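Methanogen homoaconitase large subunit (Methanocaldococcus jannaschii, PDB 4KP2) forms the large subunit of a [4Fe-4S] hydro-lyase that reversibly dehydrates (R)-homocitrate to cis-homoaconitate and hydrates it to homoisocitrate. Local coordinates at residues A[173-178]-A[209-214]; A[223-228]-A[240-245]. One frame throughout, in Å; residues are numbered along the deposited sequence.

How the contacts relate
From the N-terminal side, strand 167-180 is met first; the chain then passes through helix 189-200 and returns in strand 208-213, where contact 1 closes this beta-alpha-beta unit. After helix 215-219 comes helix 222-230, and contact 2 closes a much shorter loop between that helix and the end of strand 239-242. The two loops neither nest nor cross: they follow in series, their centres about 11 Å apart. Strand 208-213 joins them, because 239-242 is its other parallel neighbour in the mixed sheet, with I210 O and V241 N probably hydrogen-bonded. Y212 reaches from contact 1 into contact 2, its hydroxyl lying beside L228 O and its CB packing on I242 CG1.

Contact 1: residues A[173-178]-A[209-214]; sequences PKTIRV and AIEYGG
R177 and E211 meet on the face of the sheet they share with T175 and A209, joined by a salt bridge with NH1 of R177 2.8 Å from OE2 of E211. As a hydrogen bond it is weak, bent to 128° at the hydrogen; OE2 lies near the guanidinium plane, and the carboxylate is turned 78° from that plane. CG of R177 is anti to its backbone N, and a bend at chi2 (77°) swings the guanidinium back across to the partner strand, where G213 CA lies over one face, 3.4 Å from NH2 of R177. E211 reaches out extended and also touches T175, whose CG2 is 3.4 Å from OE1 of E211. On the opposite face I176 and I210 run side by side, CG2 of the first 3.6 Å from CD1 of the second, and V178 CB leans on Y212 CD1 at 4.1 Å. Between the two faces runs a parallel ladder of five backbone bonds, from A209 N to K174 O through to G213 N to V178 O. In the second shell, D179 takes NH2 of R177 in another salt bridge and Y280 OH bonds to E211 OE2. Strand 282-286 flanks 173-178, strand 239-242 flanks 209-214, and helix 24-33 covers P173, A209 and E211. The paired strands belong to one beta-alpha-beta unit, whose helix 189-200 packs on V178 and Y212.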
# COMPACT_ATOMS: atom_id res chain seq x y z
N PRO A 173 6.13 31.01 24.51
CA PRO A 173 7.39 31.07 23.77
C PRO A 173 7.66 32.45 23.17
O PRO A 173 6.74 33.24 23.00
CB PRO A 173 7.18 30.06 22.65
CG PRO A 173 5.71 30.12 22.39
CD PRO A 173 5.07 30.35 23.73
N LYS A 174 8.92 32.71 22.86
CA LYS A 174 9.29 33.90 22.11
C LYS A 174 8.95 33.66 20.65
O LYS A 174 8.76 32.52 20.23
CB LYS A 174 10.78 34.20 22.28
CG LYS A 174 11.20 34.47 23.72
CD LYS A 174 12.70 34.66 23.84
CE LYS A 174 13.11 34.93 25.28
NZ LYS A 174 14.59 35.06 25.41
N THR A 175 8.88 34.73 19.87
CA THR A 175 8.45 34.61 18.48
C THR A 175 9.46 35.17 17.48
O THR A 175 9.74 36.37 17.46
CB THR A 175 7.09 35.31 18.25
OG1 THR A 175 6.08 34.64 19.01
CG2 THR A 175 6.72 35.27 16.78
N ILE A 176 10.00 34.28 16.65
CA ILE A 176 10.81 34.70 15.52
C ILE A 176 9.90 34.96 14.32
O ILE A 176 9.36 34.04 13.71
CB ILE A 176 11.91 33.66 15.19
CG1 ILE A 176 12.45 33.86 13.77
CG2 ILE A 176 11.38 32.25 15.37
CD1 ILE A 176 13.28 35.10 13.59
N ARG A 177 9.73 36.24 14.00
CA ARG A 177 8.86 36.65 12.91
C ARG A 177 9.52 36.40 11.56
O ARG A 177 10.66 36.80 11.34
CB ARG A 177 8.50 38.13 13.05
CG ARG A 177 7.86 38.74 11.82
CD ARG A 177 6.40 38.35 11.68
NE ARG A 177 5.79 38.98 10.52
CZ ARG A 177 4.49 39.03 10.28
NH1 ARG A 177 3.64 38.49 11.14
NH2 ARG A 177 4.03 39.64 9.19
N VAL A 178 8.81 35.73 10.67
CA VAL A 178 9.32 35.45 9.34
C VAL A 178 8.43 36.06 8.26
O VAL A 178 7.39 35.49 7.90
CB VAL A 178 9.46 33.93 9.09
CG1 VAL A 178 10.04 33.66 7.71
CG2 VAL A 178 10.33 33.30 10.17
N ALA A 209 8.57 30.21 18.81
CA ALA A 209 7.48 30.01 17.86
C ALA A 209 7.75 30.72 16.54
O ALA A 209 8.37 31.78 16.52
CB ALA A 209 6.16 30.48 18.46
N ILE A 210 7.28 30.14 15.45
CA ILE A 210 7.47 30.72 14.13
C ILE A 210 6.21 31.45 13.67
O ILE A 210 5.12 30.88 13.67
CB ILE A 210 7.81 29.64 13.08
CG1 ILE A 210 8.86 28.67 13.62
CG2 ILE A 210 8.28 30.29 11.79
CD1 ILE A 210 10.25 29.26 13.71
N GLU A 211 6.37 32.71 13.28
CA GLU A 211 5.25 33.49 12.78
C GLU A 211 5.47 33.93 11.34
O GLU A 211 6.26 34.84 11.07
CB GLU A 211 5.01 34.72 13.67
CG GLU A 211 3.87 35.60 13.22
CD GLU A 211 3.57 36.72 14.20
OE1 GLU A 211 3.95 36.59 15.38
OE2 GLU A 211 2.95 37.73 13.78
N TYR A 212 4.79 33.27 10.42
CA TYR A 212 4.91 33.60 9.00
C TYR A 212 4.00 34.75 8.62
O TYR A 212 2.84 34.80 9.03
CB TYR A 212 4.60 32.38 8.13
CG TYR A 212 5.52 31.20 8.35
CD1 TYR A 212 6.77 31.15 7.75
CD2 TYR A 212 5.13 30.13 9.15
CE1 TYR A 212 7.61 30.07 7.94
CE2 TYR A 212 5.97 29.05 9.35
CZ TYR A 212 7.20 29.02 8.74
OH TYR A 212 8.03 27.94 8.95
N GLY A 213 4.53 35.67 7.82
CA GLY A 213 3.76 36.80 7.34
C GLY A 213 4.29 37.30 6.01
O GLY A 213 5.22 36.72 5.45
N GLY A 214 3.70 38.37 5.50
CA GLY A 214 4.14 38.95 4.25
C GLY A 214 3.16 38.71 3.12
O GLY A 214 2.19 37.97 3.28

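Contact 2: residues A[223-228]-A[240-245]; sequences DGRLTL and GVIEAD
R225 carries most of this contact, crossing from the helix to lie over I242 with its stem and to reach D245 with its guanidinium. CD1 of I242 sits 3.6 Å from CB of R225 and 3.8 Å from CG, while CG2 of I242 touches CD of R225 farther out, at 3.9 Å. Extended from CG to NE, the chain of R225 runs past I242 and brings the guanidinium edge to the carboxylate of D245, the two planes 30° apart. NH2 of R225 donates to OD2 of D245 over 2.8 Å in a fairly straight bond (161°), arriving from above the carboxylate plane. NH1 of R225 and OD1 of D245 pair in the same salt bridge, though their modelled separation of 2.3 Å is too short to be trusted. NE is taken by V217 O, which helps fix the rotation of the group. The fold here is a helical crossover between parallel neighbours: the chain leaves strand 208-213, passes through helices 215-219 and 222-230, and comes back in 239-242. D245 is the N-cap of helix 246-254, its side chain capping a backbone N just beyond, and its OD1 also bonds to T248 OG1; the salt bridge thus ties helix 222-230 to the start of that helix. An alanine in place of I242 would probably open a gap beside the methylenes of R225, letting the arginine arm shift against D245. Toward the helix's later turn the packing is looser, with L228 CB 4.3 Å from I242 CD1; the L228 side chain is about 11 Å from that of C323, a predicted cluster ligand. E243, partly exposed, turns away from the helix, its OE1 bonding to V273 N.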
# COMPACT_ATOMS: atom_id res chain seq x y z
N ASP A 223 -3.03 25.05 1.45
CA ASP A 223 -2.09 23.98 1.10
C ASP A 223 -0.65 24.45 1.28
O ASP A 223 0.24 23.66 1.59
CB ASP A 223 -2.31 23.51 -0.34
CG ASP A 223 -3.67 22.85 -0.53
OD1 ASP A 223 -4.27 22.43 0.47
OD2 ASP A 223 -4.12 22.74 -1.69
N GLY A 224 -0.43 25.75 1.09
CA GLY A 224 0.89 26.33 1.26
C GLY A 224 1.18 26.67 2.71
O GLY A 224 2.30 26.49 3.19
N ARG A 225 0.16 27.16 3.41
CA ARG A 225 0.30 27.54 4.81
C ARG A 225 0.51 26.31 5.70
O ARG A 225 1.20 26.39 6.72
CB ARG A 225 -0.91 28.34 5.28
CG ARG A 225 -1.08 29.66 4.54
CD ARG A 225 -2.26 30.44 5.07
NE ARG A 225 -2.42 31.71 4.37
CZ ARG A 225 -3.37 32.60 4.64
NH1 ARG A 225 -4.24 32.37 5.61
NH2 ARG A 225 -3.43 33.73 3.95
N LEU A 226 -0.10 25.20 5.31
CA LEU A 226 0.09 23.94 6.03
C LEU A 226 1.53 23.47 5.93
O LEU A 226 2.08 22.91 6.88
CB LEU A 226 -0.85 22.86 5.47
CG LEU A 226 -2.09 22.53 6.30
CD1 LEU A 226 -2.95 23.77 6.53
CD2 LEU A 226 -2.90 21.44 5.61
N THR A 227 2.14 23.70 4.77
CA THR A 227 3.52 23.29 4.53
C THR A 227 4.50 24.10 5.36
O THR A 227 5.45 23.55 5.94
CB THR A 227 3.89 23.42 3.04
OG1 THR A 227 2.99 22.63 2.25
CG2 THR A 227 5.32 22.96 2.80
N LEU A 228 4.27 25.41 5.43
CA LEU A 228 5.16 26.30 6.17
C LEU A 228 5.15 26.02 7.67
O LEU A 228 6.20 26.05 8.32
CB LEU A 228 4.77 27.76 5.91
CG LEU A 228 5.62 28.52 4.89
CD1 LEU A 228 5.67 27.78 3.57
CD2 LEU A 228 5.09 29.93 4.70
N GLY A 240 4.77 26.61 14.61
CA GLY A 240 4.72 27.58 13.53
C GLY A 240 3.29 28.03 13.33
O GLY A 240 2.41 27.21 13.10
N VAL A 241 3.06 29.34 13.41
CA VAL A 241 1.70 29.87 13.33
C VAL A 241 1.55 30.93 12.24
O VAL A 241 2.44 31.75 12.02
CB VAL A 241 1.23 30.42 14.70
CG1 VAL A 241 2.04 31.64 15.11
CG2 VAL A 241 -0.26 30.73 14.68
N ILE A 242 0.41 30.89 11.55
CA ILE A 242 0.10 31.86 10.51
C ILE A 242 -1.24 32.54 10.80
O ILE A 242 -2.22 31.88 11.13
CB ILE A 242 0.05 31.20 9.12
CG1 ILE A 242 1.44 30.74 8.70
CG2 ILE A 242 -0.51 32.17 8.08
CD1 ILE A 242 1.50 30.14 7.32
N GLU A 243 -1.26 33.87 10.69
CA GLU A 243 -2.46 34.65 10.95
C GLU A 243 -3.62 34.23 10.05
O GLU A 243 -3.45 34.06 8.84
CB GLU A 243 -2.16 36.14 10.77
CG GLU A 243 -3.30 37.07 11.13
CD GLU A 243 -2.92 38.53 11.01
OE1 GLU A 243 -2.10 39.00 11.82
OE2 GLU A 243 -3.44 39.20 10.09
N ALA A 244 -4.79 34.07 10.65
CA ALA A 244 -5.97 33.62 9.92
C ALA A 244 -6.61 34.76 9.12
O ALA A 244 -6.71 35.89 9.60
CB ALA A 244 -6.99 33.03 10.88
N ASP A 245 -7.02 34.44 7.90
CA ASP A 245 -7.66 35.43 7.03
C ASP A 245 -8.81 34.80 6.26
O ASP A 245 -9.25 33.70 6.57
CB ASP A 245 -6.64 36.03 6.07
CG ASP A 245 -6.09 35.02 5.09
OD1 ASP A 245 -6.08 33.81 5.43
OD2 ASP A 245 -5.65 35.42 3.99